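Local coordinates for fatty acid/retinol binding protein protein 7, isoform A, confirmed BY transcript evidence (Caenorhabditis elegans, PDB 2W9Y), which probably binds and carries fatty acids such as oleic acid, and retinoids, as a small secreted, all-helical lipid-binding protein of nematodes, at residues A[71-74]-A[75-78]; A[16-19]-A[20-24]. All blocks are in the same frame, centred on the assembly; numbering follows the deposited sequence.

Contact 1 (A[71-74]-A[75-78]); sequences EGNK and KRLD
The guanidinium of Arg76 stands out to one side of the end of helix 60-75, with Gly72 O and the amide ND2 of Asn73 both oblique to it, ND2 standing 4.5 Å from Arg76 NE. Neither is hydrogen-bonded to it; NH2 makes salt bridges with Glu19 and Asp137, and NH1 bonds to Asn135, while the Asn73 amide turns to the side chains of Gln20 and Glu19. The methylene part of Arg76 does the touching: CB lies 3.3 Å from Asn73 O, and CD passes over Asn73 CA. CG stands anti to the carbonyl carbon (chi1 -70°), and the chain then runs straight out to NE past Gly72 and Asn73. With an alanine here, Glu19 and Asp137 would probably lose their common positive partner, and the flank of Asn73 its aliphatic cover. The backbone beneath is bonded in steps of three: Lys75 N reaches Gly72 O weakly, Arg76 N meets Asn73 O at 3.0 Å, and Leu77 N meets Lys74 O at 2.9 Å; a type I turn from Lys75 to Asp78 overlaps the last of these steps. Lys74 O is gripped a second time by a water, 2.8 Å away, which also gives a weak bond to Asp78 OD1. The extended Lys74 chain carries NZ to a salt bridge with Glu71 OE1 (3.2 Å), met on the syn side, 31° out of the carboxylate plane. Leu77 and Asn73 rest on Ala88 and Ile92 of helix 82-104, and Asn134, closing helix 125-134, binds the carbonyls of Arg76 and Asp78.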
loop_
_atom_site.group_PDB
_atom_site.type_symbol
_atom_site.label_atom_id
_atom_site.label_comp_id
_atom_site.label_asym_id
_atom_site.label_seq_id
_atom_site.Cartn_x
_atom_site.Cartn_y
_atom_site.Cartn_z
ATOM N N GLU A 71 -3.201 1.487 -10.363
ATOM C CA GLU A 71 -2.577 1.888 -11.635
ATOM C C GLU A 71 -1.170 2.439 -11.413
ATOM O O GLU A 71 -0.202 2.113 -12.148
ATOM C CB GLU A 71 -3.496 2.929 -12.320
ATOM C CG GLU A 71 -3.026 3.382 -13.729
ATOM C CD GLU A 71 -3.011 2.222 -14.725
ATOM O OE1 GLU A 71 -3.781 1.229 -14.507
ATOM O OE2 GLU A 71 -2.230 2.305 -15.713
ATOM N N GLY A 72 -1.059 3.257 -10.367
ATOM C CA GLY A 72 0.175 3.874 -9.948
ATOM C C GLY A 72 1.227 2.882 -9.511
ATOM O O GLY A 72 2.429 3.021 -9.856
ATOM N N ASN A 73 0.797 1.882 -8.758
ATOM C CA ASN A 73 1.677 0.890 -8.204
ATOM C C ASN A 73 2.323 0.097 -9.382
ATOM O O ASN A 73 3.447 -0.370 -9.293
ATOM C CB ASN A 73 0.899 -0.091 -7.310
ATOM C CG ASN A 73 0.512 0.439 -5.946
ATOM O OD1 ASN A 73 -0.119 -0.311 -5.198
ATOM N ND2 ASN A 73 0.904 1.663 -5.582
ATOM N N LYS A 74 1.598 -0.028 -10.498
ATOM C CA LYS A 74 2.072 -0.923 -11.582
ATOM C C LYS A 74 3.357 -0.463 -12.135
ATOM O O LYS A 74 4.257 -1.294 -12.377
ATOM C CB LYS A 74 1.046 -0.968 -12.735
ATOM C CG LYS A 74 -0.233 -1.678 -12.384
ATOM C CD LYS A 74 -1.219 -1.662 -13.603
ATOM C CE LYS A 74 -2.599 -2.195 -13.194
ATOM N NZ LYS A 74 -3.569 -1.978 -14.308
ATOM N N LYS A 75 3.472 0.847 -12.317
ATOM C CA LYS A 75 4.624 1.444 -12.986
ATOM C C LYS A 75 5.869 1.041 -12.201
ATOM O O LYS A 75 6.956 0.904 -12.763
ATOM C CB LYS A 75 4.474 2.978 -13.019
ATOM C CG LYS A 75 5.640 3.633 -13.685
ATOM C CD LYS A 75 5.349 5.003 -14.306
ATOM C CE LYS A 75 6.525 5.391 -15.212
ATOM N NZ LYS A 75 6.497 4.944 -16.653
ATOM N N ARG A 76 5.709 0.866 -10.894
ATOM C CA ARG A 76 6.869 0.701 -10.012
ATOM C C ARG A 76 7.525 -0.647 -10.294
ATOM O O ARG A 76 8.621 -0.899 -9.875
ATOM C CB ARG A 76 6.414 0.753 -8.543
ATOM C CG ARG A 76 5.950 2.209 -8.130
ATOM C CD ARG A 76 5.235 2.204 -6.829
ATOM N NE ARG A 76 4.812 3.611 -6.473
ATOM C CZ ARG A 76 5.579 4.494 -5.815
ATOM N NH1 ARG A 76 6.803 4.191 -5.333
ATOM N NH2 ARG A 76 5.089 5.723 -5.581
ATOM N N LEU A 77 6.801 -1.556 -10.919
ATOM C CA LEU A 77 7.407 -2.891 -11.173
ATOM C C LEU A 77 8.183 -2.970 -12.503
ATOM O O LEU A 77 8.944 -3.948 -12.771
ATOM C CB LEU A 77 6.331 -4.000 -11.126
ATOM C CG LEU A 77 5.483 -4.090 -9.852
ATOM C CD1 LEU A 77 4.427 -5.178 -9.959
ATOM C CD2 LEU A 77 6.399 -4.429 -8.736
ATOM N N ASP A 78 8.018 -1.980 -13.341
ATOM C CA ASP A 78 8.612 -2.068 -14.714
ATOM C C ASP A 78 10.125 -2.234 -14.778
ATOM O O ASP A 78 10.873 -1.493 -14.114
ATOM C CB ASP A 78 8.211 -0.835 -15.598
ATOM C CG ASP A 78 6.722 -0.857 -16.018
ATOM O OD1 ASP A 78 6.033 -1.919 -15.902
ATOM O OD2 ASP A 78 6.213 0.220 -16.470
HETATM O O HOH W 1 3.828 -3.639 -13.885
#

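Contact 2 (A[16-19]-A[20-24]); sequences FPTE and QLEFS
Gln20, whose side-chain oxygen lies against the ring of Pro17 (OE1 to CB 3.4 Å), has its backbone O gripped twice from one residue: Ser24 N at 2.9 Å and Ser24 OG at 3.1 Å approach Gln20 O from the two sides of its carbonyl plane. Two residues earlier, Glu22 N meets Thr18 O at 2.8 Å, close to the line of the carbonyl bond (167°). Phe23 N follows on Glu19 O at 2.9 Å, whereas Leu21 N holds Pro17 O only weakly. This is the opening of helix 18-26, with Pro17 at the N-cap. Phe16, just before the cap, packs on Leu21 in a hydrophobic staple: Phe16 CB touches Leu21 CG at 3.7 Å, and Leu21 CD2 comes obliquely to the ring, as does Gln20 CB. The ring and the Gln20 amide stand almost perpendicular, 86° apart. On the outer side Thr18 CG2 meets the extended Glu22 chain, 3.4 Å from OE2, while Thr18 OG1 turns to Asp137. Glu19 CG is tucked in over its own backbone (chi1 53°), close to Gln20 N, and a bend at chi2 carries the carboxylate towards Asn73 and Arg76. A negative group in the first turn would be expected to suit the helix dipole. Gln20 NE2 goes to Asn73 as well, so both polar ends face the end of helix 60-75 and the residues just after it. Phe23 packs on Leu66 and Val69 of that helix, and Phe16 on Val95 and Thr98 of helix 82-104.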
loop_
_atom_site.group_PDB
_atom_site.type_symbol
_atom_site.label_atom_id
_atom_site.label_comp_id
_atom_site.label_asym_id
_atom_site.label_seq_id
_atom_site.Cartn_x
_atom_site.Cartn_y
_atom_site.Cartn_z
ATOM N N PHE A 16 5.432 3.052 2.343
ATOM C CA PHE A 16 4.182 3.387 1.643
ATOM C C PHE A 16 4.479 4.161 0.326
ATOM O O PHE A 16 5.153 5.169 0.381
ATOM C CB PHE A 16 3.244 4.275 2.538
ATOM C CG PHE A 16 2.205 3.472 3.296
ATOM C CD1 PHE A 16 2.570 2.515 4.275
ATOM C CD2 PHE A 16 0.873 3.616 2.989
ATOM C CE1 PHE A 16 1.597 1.755 4.924
ATOM C CE2 PHE A 16 -0.099 2.891 3.636
ATOM C CZ PHE A 16 0.254 1.948 4.600
ATOM N N PRO A 17 4.002 3.664 -0.823
ATOM C CA PRO A 17 4.057 4.563 -2.021
ATOM C C PRO A 17 3.226 5.817 -1.819
ATOM O O PRO A 17 2.264 5.816 -1.050
ATOM C CB PRO A 17 3.447 3.720 -3.138
ATOM C CG PRO A 17 3.662 2.222 -2.672
ATOM C CD PRO A 17 3.430 2.319 -1.170
ATOM N N THR A 18 3.622 6.890 -2.492
ATOM C CA THR A 18 2.943 8.196 -2.431
ATOM C C THR A 18 1.461 8.075 -2.723
ATOM O O THR A 18 0.600 8.673 -1.971
ATOM C CB THR A 18 3.634 9.253 -3.321
ATOM O OG1 THR A 18 4.934 9.525 -2.728
ATOM C CG2 THR A 18 2.820 10.594 -3.284
ATOM N N GLU A 19 1.148 7.258 -3.737
ATOM C CA GLU A 19 -0.232 7.154 -4.136
ATOM C C GLU A 19 -1.128 6.534 -3.028
ATOM O O GLU A 19 -2.260 6.997 -2.848
ATOM C CB GLU A 19 -0.399 6.434 -5.477
ATOM C CG GLU A 19 0.306 5.026 -5.551
ATOM C CD GLU A 19 1.748 5.082 -6.109
ATOM O OE1 GLU A 19 2.181 4.076 -6.786
ATOM O OE2 GLU A 19 2.466 6.090 -5.866
ATOM N N GLN A 20 -0.632 5.548 -2.275
ATOM C CA GLN A 20 -1.409 5.020 -1.136
ATOM C C GLN A 20 -1.638 6.105 -0.097
ATOM O O GLN A 20 -2.734 6.188 0.426
ATOM C CB GLN A 20 -0.761 3.789 -0.455
ATOM C CG GLN A 20 -1.306 2.392 -0.942
ATOM C CD GLN A 20 -0.589 1.907 -2.218
ATOM O OE1 GLN A 20 0.222 2.613 -2.818
ATOM N NE2 GLN A 20 -0.901 0.709 -2.628
ATOM N N LEU A 21 -0.601 6.899 0.220
ATOM C CA LEU A 21 -0.726 7.918 1.260
ATOM C C LEU A 21 -1.659 9.018 0.814
ATOM O O LEU A 21 -2.473 9.494 1.633
ATOM C CB LEU A 21 0.652 8.516 1.602
ATOM C CG LEU A 21 1.585 7.563 2.343
ATOM C CD1 LEU A 21 3.065 8.100 2.508
ATOM C CD2 LEU A 21 1.053 7.249 3.741
ATOM N N GLU A 22 -1.579 9.416 -0.456
ATOM C CA GLU A 22 -2.436 10.501 -0.960
ATOM C C GLU A 22 -3.841 10.008 -0.974
ATOM O O GLU A 22 -4.763 10.784 -0.616
ATOM C CB GLU A 22 -2.044 10.950 -2.400
ATOM C CG GLU A 22 -0.730 11.805 -2.432
ATOM C CD GLU A 22 -0.243 12.139 -3.853
ATOM O OE1 GLU A 22 -0.638 11.474 -4.834
ATOM O OE2 GLU A 22 0.562 13.066 -4.002
ATOM N N PHE A 23 -4.028 8.729 -1.328
ATOM C CA PHE A 23 -5.400 8.165 -1.288
ATOM C C PHE A 23 -5.926 8.205 0.151
ATOM O O PHE A 23 -7.073 8.612 0.404
ATOM C CB PHE A 23 -5.417 6.723 -1.845
ATOM C CG PHE A 23 -6.729 6.023 -1.687
ATOM C CD1 PHE A 23 -7.804 6.308 -2.509
ATOM C CD2 PHE A 23 -6.889 5.057 -0.695
ATOM C CE1 PHE A 23 -8.987 5.654 -2.347
ATOM C CE2 PHE A 23 -8.072 4.401 -0.540
ATOM C CZ PHE A 23 -9.101 4.694 -1.361
ATOM N N SER A 24 -5.121 7.772 1.105
ATOM C CA SER A 24 -5.581 7.701 2.543
ATOM C C SER A 24 -5.921 9.081 3.084
ATOM O O SER A 24 -6.903 9.232 3.789
ATOM C CB SER A 24 -4.554 7.111 3.476
ATOM O OG SER A 24 -4.229 5.815 3.074
#

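Contact 2 comes first along the chain, at the start of helix 18-26; contact 1 follows at the close of helix 60-75, in the run towards helix 82-104. Their centres lie about 13 Å apart, yet the two touch directly. Arg76 NH2 pairs with Glu19 OE2 at 2.7 Å in a salt bridge, Asn73 OD1 is probably hydrogen-bonded to Gln20 NE2, and the Arg76 guanidinium carbon packs against Pro17 CB. The start of helix 18-26 is thus joined to the end of helix 60-75 and the turn after it by charge, amide and packing, with helix 82-104 against both, within the all-helical fatty acid and retinol binding fold.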